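Local atomic coordinates of bifunctional endo-1,4-beta-xylanase A (Neocallimastix patriciarum, PDB entry 2VG9), a protein that hydrolyses the internal beta-1,4 linkages of xylan as a family 11 endo-xylanase with a beta jelly-roll fold. Residues A[1-6]-A[10-15]; A[45-50]-A[85-90]; A[96-101]-A[154-159]; A[137-142]-A[179-184]. One frame throughout, in Å; residues are numbered along the deposited sequence.

Interaction 1 of 4, residues A[1-6]-A[10-15]; sequences MKFTVG and NQHKGV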
loop_
_atom_site.group_PDB
_atom_site.type_symbol
_atom_site.label_atom_id
_atom_site.label_comp_id
_atom_site.label_asym_id
_atom_site.label_seq_id
_atom_site.Cartn_x
_atom_site.Cartn_y
_atom_site.Cartn_z
ATOM N N MET A 1 14.600 -16.990 -1.051
ATOM C CA MET A 1 13.304 -17.623 -0.627
ATOM C C MET A 1 12.103 -17.034 -1.408
ATOM O O MET A 1 11.803 -15.847 -1.286
ATOM C CB MET A 1 13.106 -17.452 0.881
ATOM C CG MET A 1 11.899 -18.162 1.415
ATOM S SD MET A 1 12.064 -19.947 1.271
ATOM C CE MET A 1 10.323 -20.402 1.157
ATOM N N LYS A 2 11.424 -17.898 -2.173
ATOM C CA LYS A 2 10.363 -17.497 -3.094
ATOM C C LYS A 2 8.958 -18.092 -2.770
ATOM O O LYS A 2 8.810 -19.258 -2.366
ATOM C CB LYS A 2 10.787 -17.804 -4.538
ATOM C CG LYS A 2 9.772 -17.427 -5.581
ATOM C CD LYS A 2 9.875 -18.307 -6.831
ATOM C CE LYS A 2 10.535 -17.567 -8.009
ATOM N NZ LYS A 2 10.522 -18.422 -9.276
ATOM N N PHE A 3 7.936 -17.272 -2.988
ATOM C CA PHE A 3 6.542 -17.628 -2.774
ATOM C C PHE A 3 5.774 -17.307 -4.047
ATOM O O PHE A 3 5.855 -16.170 -4.525
ATOM C CB PHE A 3 5.976 -16.812 -1.627
ATOM C CG PHE A 3 6.679 -17.076 -0.326
ATOM C CD1 PHE A 3 6.380 -18.226 0.411
ATOM C CD2 PHE A 3 7.666 -16.205 0.141
ATOM C CE1 PHE A 3 7.063 -18.501 1.600
ATOM C CE2 PHE A 3 8.331 -16.464 1.330
ATOM C CZ PHE A 3 8.018 -17.609 2.066
ATOM N N THR A 4 5.069 -18.313 -4.580
ATOM C CA THR A 4 4.435 -18.233 -5.892
ATOM C C THR A 4 2.928 -18.308 -5.730
ATOM O O THR A 4 2.428 -19.080 -4.907
ATOM C CB THR A 4 4.947 -19.329 -6.848
ATOM O OG1 THR A 4 6.353 -19.151 -7.042
ATOM C CG2 THR A 4 4.278 -19.224 -8.240
ATOM N N VAL A 5 2.205 -17.493 -6.493
ATOM C CA VAL A 5 0.748 -17.529 -6.457
ATOM C C VAL A 5 0.151 -17.710 -7.870
ATOM O O VAL A 5 0.789 -17.371 -8.880
ATOM C CB VAL A 5 0.129 -16.285 -5.731
ATOM C CG1 VAL A 5 0.515 -16.258 -4.232
ATOM C CG2 VAL A 5 0.528 -14.968 -6.460
ATOM N N GLY A 6 -1.065 -18.250 -7.918
ATOM C CA GLY A 6 -1.773 -18.466 -9.171
ATOM C C GLY A 6 -1.520 -19.819 -9.805
ATOM O O GLY A 6 -1.935 -20.063 -10.948
ATOM N N ASN A 10 -3.425 -19.199 -4.061
ATOM C CA ASN A 10 -3.603 -17.804 -4.456
ATOM C C ASN A 10 -3.029 -16.761 -3.488
ATOM O O ASN A 10 -3.043 -15.570 -3.791
ATOM C CB ASN A 10 -5.075 -17.512 -4.741
ATOM C CG ASN A 10 -5.532 -18.086 -6.098
ATOM O OD1 ASN A 10 -4.718 -18.324 -7.010
ATOM N ND2 ASN A 10 -6.829 -18.311 -6.226
ATOM N N GLN A 11 -2.531 -17.208 -2.331
ATOM C CA GLN A 11 -2.008 -16.292 -1.321
ATOM C C GLN A 11 -0.938 -16.956 -0.472
ATOM O O GLN A 11 -0.976 -18.170 -0.260
ATOM C CB GLN A 11 -3.135 -15.807 -0.415
ATOM C CG GLN A 11 -2.712 -14.778 0.643
ATOM C CD GLN A 11 -3.823 -14.524 1.626
ATOM O OE1 GLN A 11 -4.610 -15.441 1.940
ATOM N NE2 GLN A 11 -3.929 -13.276 2.103
ATOM N N HIS A 12 0.017 -16.150 -0.015
ATOM C CA HIS A 12 0.966 -16.507 1.041
ATOM C C HIS A 12 1.191 -15.251 1.875
ATOM O O HIS A 12 1.462 -14.164 1.336
ATOM C CB HIS A 12 2.322 -16.950 0.481
ATOM C CG HIS A 12 2.276 -18.177 -0.378
ATOM N ND1 HIS A 12 2.031 -19.432 0.129
ATOM C CD2 HIS A 12 2.471 -18.342 -1.710
ATOM C CE1 HIS A 12 2.050 -20.317 -0.854
ATOM N NE2 HIS A 12 2.339 -19.683 -1.977
ATOM N N LYS A 13 1.079 -15.386 3.193
ATOM C CA LYS A 13 1.407 -14.288 4.071
ATOM C C LYS A 13 2.221 -14.827 5.254
ATOM O O LYS A 13 2.013 -15.953 5.700
ATOM C CB LYS A 13 0.161 -13.514 4.535
ATOM C CG LYS A 13 -0.694 -14.239 5.517
ATOM C CD LYS A 13 -1.872 -13.391 6.037
ATOM C CE LYS A 13 -3.214 -13.818 5.401
ATOM N NZ LYS A 13 -3.574 -15.278 5.594
ATOM N N GLY A 14 3.146 -14.006 5.741
ATOM C CA GLY A 14 3.982 -14.402 6.845
ATOM C C GLY A 14 4.782 -13.245 7.321
ATOM O O GLY A 14 4.458 -12.077 7.042
ATOM N N VAL A 15 5.852 -13.575 8.038
ATOM C CA VAL A 15 6.785 -12.592 8.578
ATOM C C VAL A 15 8.177 -13.118 8.348
ATOM O O VAL A 15 8.383 -14.338 8.241
ATOM C CB VAL A 15 6.566 -12.363 10.122
ATOM C CG1 VAL A 15 5.242 -11.701 10.401
ATOM C CG2 VAL A 15 6.652 -13.721 10.918
HETATM O O HOH W 1 2.685 -21.571 -3.581
#
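Phe3, Thr4 and Val5 on strand 2-5 meet His12 on strand 11-15 between the two sheets of the beta jelly roll, near their edge. The two strands belong to different sheets: their axes come within 6.9 Å and run roughly antiparallel, and side chains rather than a backbone ladder join them. Along 1-6 the contact begins at Phe3, whose CB lies 3.8 Å from His12 CD2. Phe3 CG is anti to the carbonyl carbon (chi1 -62°), a torsion that places CD1 over one face of the imidazole, offset toward the rim. The two rings stay oblique, their planes at 48°, while Phe3 stacks on Tyr21 of strand 19-26. Thr4 turns its side chain away and contributes its carbonyl: His12 NE2 donates to Thr4 O in a weak bond of 3.0 Å, bent to 127° although the oxygen lies in the imidazole plane. The same oxygen accepts from a water that also lies beside His12 NE2, so the imidazole bond is at most a weak one. Val5, buried, sets CG1 3.7 Å from Asn10 O and 3.8 Å from His12 CD2, and its side chain also touches Ile23 and Thr25. At Gly6, where the strand has ended, phi is positive, and its CA approaches the side chain of Asn10, with 3.7 Å between Gly6 CA and Asn10 OD1.

Interaction 2 of 4, residues A[45-50]-A[85-90]; sequences NAAVNR and ASASGN. With ACT (acetate ion), chain D.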
loop_
_atom_site.group_PDB
_atom_site.type_symbol
_atom_site.label_atom_id
_atom_site.label_comp_id
_atom_site.label_asym_id
_atom_site.label_seq_id
_atom_site.Cartn_x
_atom_site.Cartn_y
_atom_site.Cartn_z
ATOM N N ASN A 45 2.166 -11.723 -13.666
ATOM C CA ASN A 45 1.541 -11.755 -14.988
ATOM C C ASN A 45 0.079 -11.884 -14.695
ATOM O O ASN A 45 -0.371 -12.981 -14.345
ATOM C CB ASN A 45 2.012 -12.964 -15.830
ATOM C CG ASN A 45 3.424 -12.800 -16.354
ATOM O OD1 ASN A 45 3.648 -12.138 -17.380
ATOM N ND2 ASN A 45 4.395 -13.404 -15.658
ATOM N N ALA A 46 -0.656 -10.770 -14.785
ATOM C CA ALA A 46 -2.105 -10.762 -14.588
ATOM C C ALA A 46 -2.807 -9.941 -15.675
ATOM O O ALA A 46 -3.865 -9.354 -15.435
ATOM C CB ALA A 46 -2.470 -10.247 -13.196
ATOM N N ALA A 47 -2.203 -9.887 -16.864
ATOM C CA ALA A 47 -2.782 -9.155 -18.005
ATOM C C ALA A 47 -3.898 -9.986 -18.663
ATOM O O ALA A 47 -3.816 -10.419 -19.825
ATOM C CB ALA A 47 -1.695 -8.730 -19.000
ATOM N N VAL A 48 -4.923 -10.223 -17.866
ATOM C CA VAL A 48 -6.129 -10.958 -18.251
ATOM C C VAL A 48 -7.337 -10.237 -17.635
ATOM O O VAL A 48 -7.193 -9.505 -16.637
ATOM C CB VAL A 48 -6.070 -12.436 -17.746
ATOM C CG1 VAL A 48 -4.951 -13.232 -18.461
ATOM C CG2 VAL A 48 -5.929 -12.522 -16.209
ATOM N N ASN A 49 -8.527 -10.414 -18.224
ATOM C CA ASN A 49 -9.727 -9.826 -17.683
ATOM C C ASN A 49 -9.830 -10.078 -16.179
ATOM O O ASN A 49 -9.674 -11.210 -15.732
ATOM C CB ASN A 49 -10.994 -10.365 -18.370
ATOM C CG ASN A 49 -12.254 -9.675 -17.854
ATOM O OD1 ASN A 49 -12.374 -8.461 -17.937
ATOM N ND2 ASN A 49 -13.162 -10.440 -17.251
ATOM N N ARG A 50 -10.093 -9.017 -15.415
ATOM C CA ARG A 50 -10.155 -9.059 -13.955
ATOM C C ARG A 50 -8.932 -9.651 -13.240
ATOM O O ARG A 50 -9.012 -9.977 -12.039
ATOM C CB ARG A 50 -11.465 -9.702 -13.460
ATOM C CG ARG A 50 -12.712 -8.910 -13.913
ATOM C CD ARG A 50 -13.953 -9.203 -13.079
ATOM N NE ARG A 50 -13.884 -8.650 -11.717
ATOM C CZ ARG A 50 -14.181 -7.394 -11.368
ATOM N NH1 ARG A 50 -14.546 -6.488 -12.288
ATOM N NH2 ARG A 50 -14.090 -7.035 -10.091
ATOM N N ALA A 85 3.043 -5.374 -19.405
ATOM C CA ALA A 85 1.843 -5.632 -20.194
ATOM C C ALA A 85 0.652 -4.941 -19.541
ATOM O O ALA A 85 0.601 -4.777 -18.332
ATOM C CB ALA A 85 1.564 -7.155 -20.350
ATOM N N SER A 86 -0.320 -4.554 -20.346
ATOM C CA SER A 86 -1.520 -3.922 -19.815
ATOM C C SER A 86 -2.724 -4.288 -20.667
ATOM O O SER A 86 -2.830 -3.863 -21.810
ATOM C CB SER A 86 -1.342 -2.402 -19.699
ATOM O OG SER A 86 -2.486 -1.817 -19.105
ATOM N N ALA A 87 -3.602 -5.132 -20.148
ATOM C CA ALA A 87 -4.850 -5.427 -20.873
ATOM C C ALA A 87 -5.907 -4.461 -20.389
ATOM O O ALA A 87 -6.784 -4.843 -19.596
ATOM C CB ALA A 87 -5.291 -6.875 -20.636
ATOM N N SER A 88 -5.833 -3.220 -20.848
ATOM C CA SER A 88 -6.572 -2.127 -20.208
ATOM C C SER A 88 -6.341 -2.143 -18.695
ATOM O O SER A 88 -7.286 -2.071 -17.891
ATOM C CB SER A 88 -8.078 -2.215 -20.511
ATOM O OG SER A 88 -8.289 -1.900 -21.869
ATOM N N GLY A 89 -5.085 -2.258 -18.306
ATOM C CA GLY A 89 -4.773 -2.457 -16.897
ATOM C C GLY A 89 -3.946 -1.338 -16.291
ATOM O O GLY A 89 -3.817 -0.253 -16.863
ATOM N N ASN A 90 -3.430 -1.590 -15.088
ATOM C CA ASN A 90 -2.704 -0.569 -14.359
ATOM C C ASN A 90 -1.945 -1.192 -13.196
ATOM O O ASN A 90 -2.056 -2.397 -12.923
ATOM C CB ASN A 90 -3.672 0.515 -13.880
ATOM C CG ASN A 90 -4.780 -0.026 -13.000
ATOM O OD1 ASN A 90 -4.556 -0.308 -11.829
ATOM N ND2 ASN A 90 -6.007 -0.118 -13.554
HETATM C C ACT D . -10.051 0.542 -13.267
HETATM O O ACT D . -11.191 0.672 -12.737
HETATM O OXT ACT D . -9.218 -0.151 -12.629
HETATM C CH3 ACT D . -9.695 1.177 -14.583
#
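Three alanines make almost the whole of this small surface contact: Ala47 from the loop, and Ala85 and Ala87 from the other segment, account for about 126 of the 135 Å² buried. Methyl meets methyl at 3.9 Å between Ala47 CB and Ala85 CB. Ala87 CB packs on the carbonyl of Ala47, 3.9 Å from Ala47 O. Such short side chains let the backbones approach closely, with Ala47 CA and Ala87 CA 5.1 Å apart. Both chains are turning here. Ala47 is the centre of an inverse gamma turn, closed by Val48 N donating to Ala46 O at 2.8 Å. Opposite it the chain rounds a corner at Ala87 and Ser88, fixed by an ST motif in which Ser86 OG accepts from Gly89 N (2.8 Å, 141°); the same hydroxyl is also bonded to Asp120. Farther along, Asn90 ND2 gives a weak bond to OXT of an acetate, probably a crystallisation component. In the fold, strand 203-216 runs between strands 40-45 and 73-86: Ala46 pairs with Ser203 and Ala85 with Ser204, so the methyls of Ala47 and Ala85 meet over Ser204, just where strand 73-86 gives way to strand 89-100 of the other sheet.

Interaction 3 of 4, residues A[96-101]-A[154-159]; sequences YGWFQN and ETFKQY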
loop_
_atom_site.group_PDB
_atom_site.type_symbol
_atom_site.label_atom_id
_atom_site.label_comp_id
_atom_site.label_asym_id
_atom_site.label_seq_id
_atom_site.Cartn_x
_atom_site.Cartn_y
_atom_site.Cartn_z
ATOM N N TYR A 96 1.213 1.551 2.105
ATOM C CA TYR A 96 -0.102 0.954 2.275
ATOM C C TYR A 96 -0.374 0.502 3.718
ATOM O O TYR A 96 0.543 0.111 4.416
ATOM C CB TYR A 96 -0.197 -0.256 1.351
ATOM C CG TYR A 96 -1.459 -1.067 1.505
ATOM C CD1 TYR A 96 -2.600 -0.780 0.737
ATOM C CD2 TYR A 96 -1.512 -2.134 2.386
ATOM C CE1 TYR A 96 -3.755 -1.536 0.861
ATOM C CE2 TYR A 96 -2.683 -2.899 2.540
ATOM C CZ TYR A 96 -3.795 -2.597 1.783
ATOM O OH TYR A 96 -4.950 -3.369 1.926
ATOM N N GLY A 97 -1.634 0.557 4.148
ATOM C CA GLY A 97 -1.981 0.002 5.448
ATOM C C GLY A 97 -3.430 0.288 5.779
ATOM O O GLY A 97 -4.208 0.696 4.894
ATOM N N TRP A 98 -3.798 0.038 7.044
ATOM C CA TRP A 98 -5.165 0.348 7.541
ATOM C C TRP A 98 -5.159 1.142 8.837
ATOM O O TRP A 98 -4.200 1.047 9.628
ATOM C CB TRP A 98 -5.965 -0.951 7.765
ATOM C CG TRP A 98 -6.231 -1.764 6.508
ATOM C CD1 TRP A 98 -5.328 -2.510 5.804
ATOM C CD2 TRP A 98 -7.488 -1.923 5.843
ATOM N NE1 TRP A 98 -5.943 -3.117 4.745
ATOM C CE2 TRP A 98 -7.267 -2.766 4.734
ATOM C CE3 TRP A 98 -8.777 -1.436 6.075
ATOM C CZ2 TRP A 98 -8.300 -3.131 3.842
ATOM C CZ3 TRP A 98 -9.780 -1.779 5.211
ATOM C CH2 TRP A 98 -9.540 -2.636 4.094
ATOM N N PHE A 99 -6.224 1.926 9.065
ATOM C CA PHE A 99 -6.561 2.410 10.416
ATOM C C PHE A 99 -7.752 1.574 10.896
ATOM O O PHE A 99 -8.840 1.599 10.290
ATOM C CB PHE A 99 -6.934 3.912 10.487
ATOM C CG PHE A 99 -5.938 4.852 9.834
ATOM C CD1 PHE A 99 -4.552 4.585 9.848
ATOM C CD2 PHE A 99 -6.389 6.028 9.209
ATOM C CE1 PHE A 99 -3.641 5.466 9.242
ATOM C CE2 PHE A 99 -5.479 6.906 8.616
ATOM C CZ PHE A 99 -4.089 6.618 8.631
ATOM N N GLN A 100 -7.520 0.813 11.960
ATOM C CA GLN A 100 -8.503 -0.101 12.517
ATOM C C GLN A 100 -9.441 0.718 13.402
ATOM O O GLN A 100 -8.995 1.578 14.177
ATOM C CB GLN A 100 -7.800 -1.187 13.340
ATOM C CG GLN A 100 -8.732 -2.230 14.055
ATOM C CD GLN A 100 -9.579 -3.080 13.094
ATOM O OE1 GLN A 100 -10.689 -2.701 12.727
ATOM N NE2 GLN A 100 -9.075 -4.253 12.734
ATOM N N ASN A 101 -10.731 0.467 13.273
ATOM C CA ASN A 101 -11.718 1.144 14.104
ATOM C C ASN A 101 -12.440 0.203 15.084
ATOM O O ASN A 101 -13.417 0.606 15.706
ATOM C CB ASN A 101 -12.733 1.892 13.225
ATOM C CG ASN A 101 -13.701 0.964 12.535
ATOM O OD1 ASN A 101 -13.413 -0.212 12.334
ATOM N ND2 ASN A 101 -14.874 1.493 12.173
ATOM N N GLU A 154 -17.595 -4.911 3.311
ATOM C CA GLU A 154 -18.278 -3.787 3.981
ATOM C C GLU A 154 -18.006 -2.488 3.237
ATOM O O GLU A 154 -17.210 -2.455 2.305
ATOM C CB GLU A 154 -17.957 -3.672 5.483
ATOM C CG GLU A 154 -16.478 -3.549 5.859
ATOM C CD GLU A 154 -16.256 -3.693 7.361
ATOM O OE1 GLU A 154 -15.668 -4.726 7.764
ATOM O OE2 GLU A 154 -16.668 -2.788 8.133
ATOM N N THR A 155 -18.727 -1.441 3.595
ATOM C CA THR A 155 -18.467 -0.140 3.029
ATOM C C THR A 155 -17.531 0.567 4.009
ATOM O O THR A 155 -17.851 0.679 5.193
ATOM C CB THR A 155 -19.782 0.625 2.735
ATOM O OG1 THR A 155 -20.394 0.052 1.563
ATOM C CG2 THR A 155 -19.513 2.113 2.457
ATOM N N PHE A 156 -16.351 0.974 3.520
ATOM C CA PHE A 156 -15.337 1.628 4.349
ATOM C C PHE A 156 -14.735 2.819 3.594
ATOM O O PHE A 156 -15.152 3.144 2.477
ATOM C CB PHE A 156 -14.255 0.614 4.826
ATOM C CG PHE A 156 -13.509 -0.082 3.704
ATOM C CD1 PHE A 156 -12.249 0.382 3.280
ATOM C CD2 PHE A 156 -14.053 -1.207 3.075
ATOM C CE1 PHE A 156 -11.575 -0.246 2.240
ATOM C CE2 PHE A 156 -13.389 -1.851 2.031
ATOM C CZ PHE A 156 -12.142 -1.370 1.608
ATOM N N LYS A 157 -13.767 3.479 4.212
ATOM C CA LYS A 157 -13.098 4.621 3.577
ATOM C C LYS A 157 -11.699 4.257 3.087
ATOM O O LYS A 157 -10.980 3.470 3.729
ATOM C CB LYS A 157 -12.976 5.785 4.565
ATOM C CG LYS A 157 -14.325 6.373 5.002
ATOM C CD LYS A 157 -14.934 7.168 3.882
ATOM C CE LYS A 157 -16.111 7.984 4.359
ATOM N NZ LYS A 157 -16.632 8.758 3.216
ATOM N N GLN A 158 -11.314 4.853 1.963
ATOM C CA GLN A 158 -9.920 4.841 1.526
ATOM C C GLN A 158 -9.372 6.260 1.602
ATOM O O GLN A 158 -10.049 7.212 1.202
ATOM C CB GLN A 158 -9.821 4.271 0.114
ATOM C CG GLN A 158 -10.218 2.786 0.037
ATOM C CD GLN A 158 -10.339 2.281 -1.384
ATOM O OE1 GLN A 158 -10.860 2.969 -2.256
ATOM N NE2 GLN A 158 -9.869 1.073 -1.618
ATOM N N TYR A 159 -8.173 6.426 2.151
ATOM C CA TYR A 159 -7.492 7.726 2.114
ATOM C C TYR A 159 -6.322 7.605 1.151
ATOM O O TYR A 159 -5.632 6.594 1.133
ATOM C CB TYR A 159 -6.988 8.191 3.495
ATOM C CG TYR A 159 -8.034 8.406 4.551
ATOM C CD1 TYR A 159 -9.405 8.401 4.233
ATOM C CD2 TYR A 159 -7.658 8.668 5.865
ATOM C CE1 TYR A 159 -10.386 8.597 5.221
ATOM C CE2 TYR A 159 -8.624 8.870 6.862
ATOM C CZ TYR A 159 -9.985 8.833 6.529
ATOM O OH TYR A 159 -10.917 9.032 7.527
#
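Trp98 reaches Phe156 over an intervening strand of the curled jelly-roll sheet: strand 110-115 pairs with both 89-100 and 153-163, and the nearest CA atoms of the two segments, those of Trp98 and Gln158, are 8.9 Å apart. From CB, the Trp98 side chain sets CG anti to the carbonyl carbon (chi1 -64°), which carries the indole across strand 110-115, against Glu111. On the pyrrole side NE1 donates to Tyr96 OH at 3.0 Å, with that oxygen tilted 32° from the indole plane; Tyr96 OH is bonded in turn to Glu111. At the far end of the six-membered ring, CZ3 lies 3.8 Å from Phe156 CD1, and the outermost atom, CH2, is 3.6 Å from Phe156 CE1. Both tip atoms sit over one face of the phenyl group toward its rim, and with the planes at 41° the pair is oblique. A leucine in place of Trp98 would probably leave Tyr96 OH without the indole N-H and Phe156 without the CZ3 and CH2 contacts on that face. The next residue, Phe99, points to the other face of the sheet, toward Tyr159, whose hydroxyl is bonded to Gly187 O. There the two side chains cross at about a right angle, and the link narrows to Phe99 CE2 at 3.9 Å from Tyr159 CD2.

Interaction 4 of 4, residues A[137-142]-A[179-184]; sequences YKIFQM and KEWAKQ
Ile139 points from its strand at the helix and meets Trp181 obliquely, its branch methyl facing the rim of the indole. CG2 lies in the indole plane at the pyrrole edge, 3.7 Å from Trp181 NE1, so Ile139 meets the ring edge-on. The other branch diverges: CG1 stands between the backbone N and the carbonyl carbon (chi1 67°), carrying CD1 past the ring to the helix backbone, 3.9 Å from Glu180 O. Gln184 comes from the opposite direction and its bent chain brings CG to 3.6 Å from that same Ile139 CD1. With an alanine at Ile139, CG2 and CD1 are gone, and a gap would probably open between strand and helix at the Trp181 edge and Gln184 CG. Trp181 NE1 has a weak bond to Ser161 of the adjoining strand. Helix 174-182, the one helix of the fold, thus lies against strand 135-145, which runs between strands 128-132 and 153-163, while the Trp181 side chain extends to Ile114 on strand 110-115.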
loop_
_atom_site.group_PDB
_atom_site.type_symbol
_atom_site.label_atom_id
_atom_site.label_comp_id
_atom_site.label_asym_id
_atom_site.label_seq_id
_atom_site.Cartn_x
_atom_site.Cartn_y
_atom_site.Cartn_z
ATOM N N TYR A 137 1.583 16.423 -3.334
ATOM C CA TYR A 137 0.721 15.250 -3.288
ATOM C C TYR A 137 -0.693 15.801 -3.314
ATOM O O TYR A 137 -0.968 16.849 -2.727
ATOM C CB TYR A 137 0.895 14.451 -1.987
ATOM C CG TYR A 137 2.165 13.629 -1.898
ATOM C CD1 TYR A 137 2.147 12.248 -2.153
ATOM C CD2 TYR A 137 3.390 14.226 -1.571
ATOM C CE1 TYR A 137 3.320 11.492 -2.035
ATOM C CE2 TYR A 137 4.576 13.461 -1.500
ATOM C CZ TYR A 137 4.534 12.121 -1.732
ATOM O OH TYR A 137 5.700 11.354 -1.655
ATOM N N LYS A 138 -1.580 15.080 -3.982
ATOM C CA LYS A 138 -3.001 15.352 -3.957
ATOM C C LYS A 138 -3.626 14.401 -2.963
ATOM O O LYS A 138 -3.440 13.166 -3.058
ATOM C CB LYS A 138 -3.572 15.064 -5.333
ATOM C CG LYS A 138 -5.068 15.311 -5.424
ATOM C CD LYS A 138 -5.592 15.088 -6.826
ATOM C CE LYS A 138 -7.091 15.426 -6.848
ATOM N NZ LYS A 138 -7.583 15.484 -8.239
ATOM N N ILE A 139 -4.389 14.958 -2.027
ATOM C CA ILE A 139 -5.082 14.149 -1.055
ATOM C C ILE A 139 -6.602 14.133 -1.292
ATOM O O ILE A 139 -7.226 15.162 -1.677
ATOM C CB ILE A 139 -4.705 14.541 0.384
ATOM C CG1 ILE A 139 -5.214 15.959 0.735
ATOM C CG2 ILE A 139 -3.165 14.401 0.603
ATOM C CD1 ILE A 139 -5.097 16.369 2.232
ATOM N N PHE A 140 -7.195 12.965 -1.089
ATOM C CA PHE A 140 -8.627 12.809 -1.218
ATOM C C PHE A 140 -9.019 11.532 -0.522
ATOM O O PHE A 140 -8.167 10.652 -0.260
ATOM C CB PHE A 140 -9.085 12.796 -2.706
ATOM C CG PHE A 140 -8.353 11.787 -3.574
ATOM C CD1 PHE A 140 -8.860 10.494 -3.741
ATOM C CD2 PHE A 140 -7.156 12.121 -4.202
ATOM C CE1 PHE A 140 -8.201 9.548 -4.533
ATOM C CE2 PHE A 140 -6.463 11.157 -5.004
ATOM C CZ PHE A 140 -6.982 9.874 -5.164
ATOM N N GLN A 141 -10.313 11.427 -0.214
ATOM C CA GLN A 141 -10.849 10.199 0.348
ATOM C C GLN A 141 -12.031 9.740 -0.485
ATOM O O GLN A 141 -12.595 10.524 -1.250
ATOM C CB GLN A 141 -11.198 10.338 1.847
ATOM C CG GLN A 141 -12.108 11.523 2.213
ATOM C CD GLN A 141 -13.572 11.184 2.092
ATOM O OE1 GLN A 141 -13.971 10.071 2.382
ATOM N NE2 GLN A 141 -14.385 12.151 1.654
ATOM N N MET A 142 -12.363 8.458 -0.384
ATOM C CA MET A 142 -13.516 7.910 -1.117
ATOM C C MET A 142 -14.066 6.666 -0.447
ATOM O O MET A 142 -13.358 6.008 0.297
ATOM C CB MET A 142 -13.198 7.676 -2.605
ATOM C CG MET A 142 -12.296 6.506 -2.993
ATOM S SD MET A 142 -11.650 6.746 -4.700
ATOM C CE MET A 142 -13.159 7.141 -5.582
ATOM N N LYS A 179 -1.054 13.354 9.300
ATOM C CA LYS A 179 -1.383 14.697 9.846
ATOM C C LYS A 179 -2.210 15.514 8.863
ATOM O O LYS A 179 -3.222 16.119 9.244
ATOM C CB LYS A 179 -0.120 15.498 10.180
ATOM C CG LYS A 179 0.510 15.188 11.528
ATOM C CD LYS A 179 1.796 16.043 11.719
ATOM C CE LYS A 179 2.895 15.248 12.455
ATOM N NZ LYS A 179 3.814 16.131 13.279
ATOM N N GLU A 180 -1.785 15.511 7.598
ATOM C CA GLU A 180 -2.542 16.143 6.511
ATOM C C GLU A 180 -3.942 15.612 6.366
ATOM O O GLU A 180 -4.865 16.411 6.148
ATOM C CB GLU A 180 -1.798 16.081 5.161
ATOM C CG GLU A 180 -0.559 17.007 5.105
ATOM C CD GLU A 180 -0.885 18.518 5.053
ATOM O OE1 GLU A 180 -2.060 18.917 4.960
ATOM O OE2 GLU A 180 0.057 19.329 5.098
ATOM N N TRP A 181 -4.130 14.284 6.456
ATOM C CA TRP A 181 -5.487 13.725 6.391
ATOM C C TRP A 181 -6.335 14.131 7.606
ATOM O O TRP A 181 -7.530 14.484 7.485
ATOM C CB TRP A 181 -5.440 12.206 6.232
ATOM C CG TRP A 181 -4.670 11.706 5.005
ATOM C CD1 TRP A 181 -4.428 12.372 3.816
ATOM C CD2 TRP A 181 -4.042 10.418 4.873
ATOM N NE1 TRP A 181 -3.676 11.564 2.970
ATOM C CE2 TRP A 181 -3.439 10.366 3.600
ATOM C CE3 TRP A 181 -3.921 9.310 5.725
ATOM C CZ2 TRP A 181 -2.724 9.248 3.160
ATOM C CZ3 TRP A 181 -3.227 8.205 5.281
ATOM C CH2 TRP A 181 -2.618 8.189 4.024
ATOM N N ALA A 182 -5.703 14.092 8.781
ATOM C CA ALA A 182 -6.311 14.545 10.023
ATOM C C ALA A 182 -6.771 16.008 9.916
ATOM O O ALA A 182 -7.873 16.336 10.348
ATOM C CB ALA A 182 -5.337 14.349 11.181
ATOM N N LYS A 183 -5.956 16.851 9.281
ATOM C CA LYS A 183 -6.250 18.274 9.093
ATOM C C LYS A 183 -7.516 18.516 8.279
ATOM O O LYS A 183 -8.057 19.613 8.337
ATOM C CB LYS A 183 -5.117 18.979 8.366
ATOM C CG LYS A 183 -4.180 19.770 9.219
ATOM C CD LYS A 183 -3.002 20.216 8.364
ATOM C CE LYS A 183 -2.185 21.283 9.048
ATOM N NZ LYS A 183 -1.400 20.743 10.196
ATOM N N GLN A 184 -7.927 17.521 7.482
ATOM C CA GLN A 184 -9.128 17.616 6.642
ATOM C C GLN A 184 -10.383 17.338 7.420
ATOM O O GLN A 184 -11.508 17.545 6.923
ATOM C CB GLN A 184 -9.063 16.655 5.442
ATOM C CG GLN A 184 -7.778 16.754 4.574
ATOM C CD GLN A 184 -7.392 18.205 4.232
ATOM O OE1 GLN A 184 -6.286 18.691 4.585
ATOM N NE2 GLN A 184 -8.293 18.896 3.553
#

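Overall arrangement
The four contacts trace the jelly roll from its amino-terminal edge to its helix. Interactions 1 and 4 lie on opposite sides of the chain's centre, their centres 32 Å apart. Interactions 3 and 4 are adjacent (centres 13 Å apart) and joined directly, since strands 153-163 and 135-145 pair: Gln158 N lies 2.9 Å from Met142 O, a probable hydrogen bond. Interaction 2 shares strand 89-100 with interaction 3 but sits at its far end, about 12 Å away between nearest atoms; a cadmium ion lies about 8 Å from the Ala85 side chain. Glu111, whose sequence setting resembles that of the family 11 nucleophile, touches Trp98 and Phe156, so interaction 3 probably lies beside the substrate cleft.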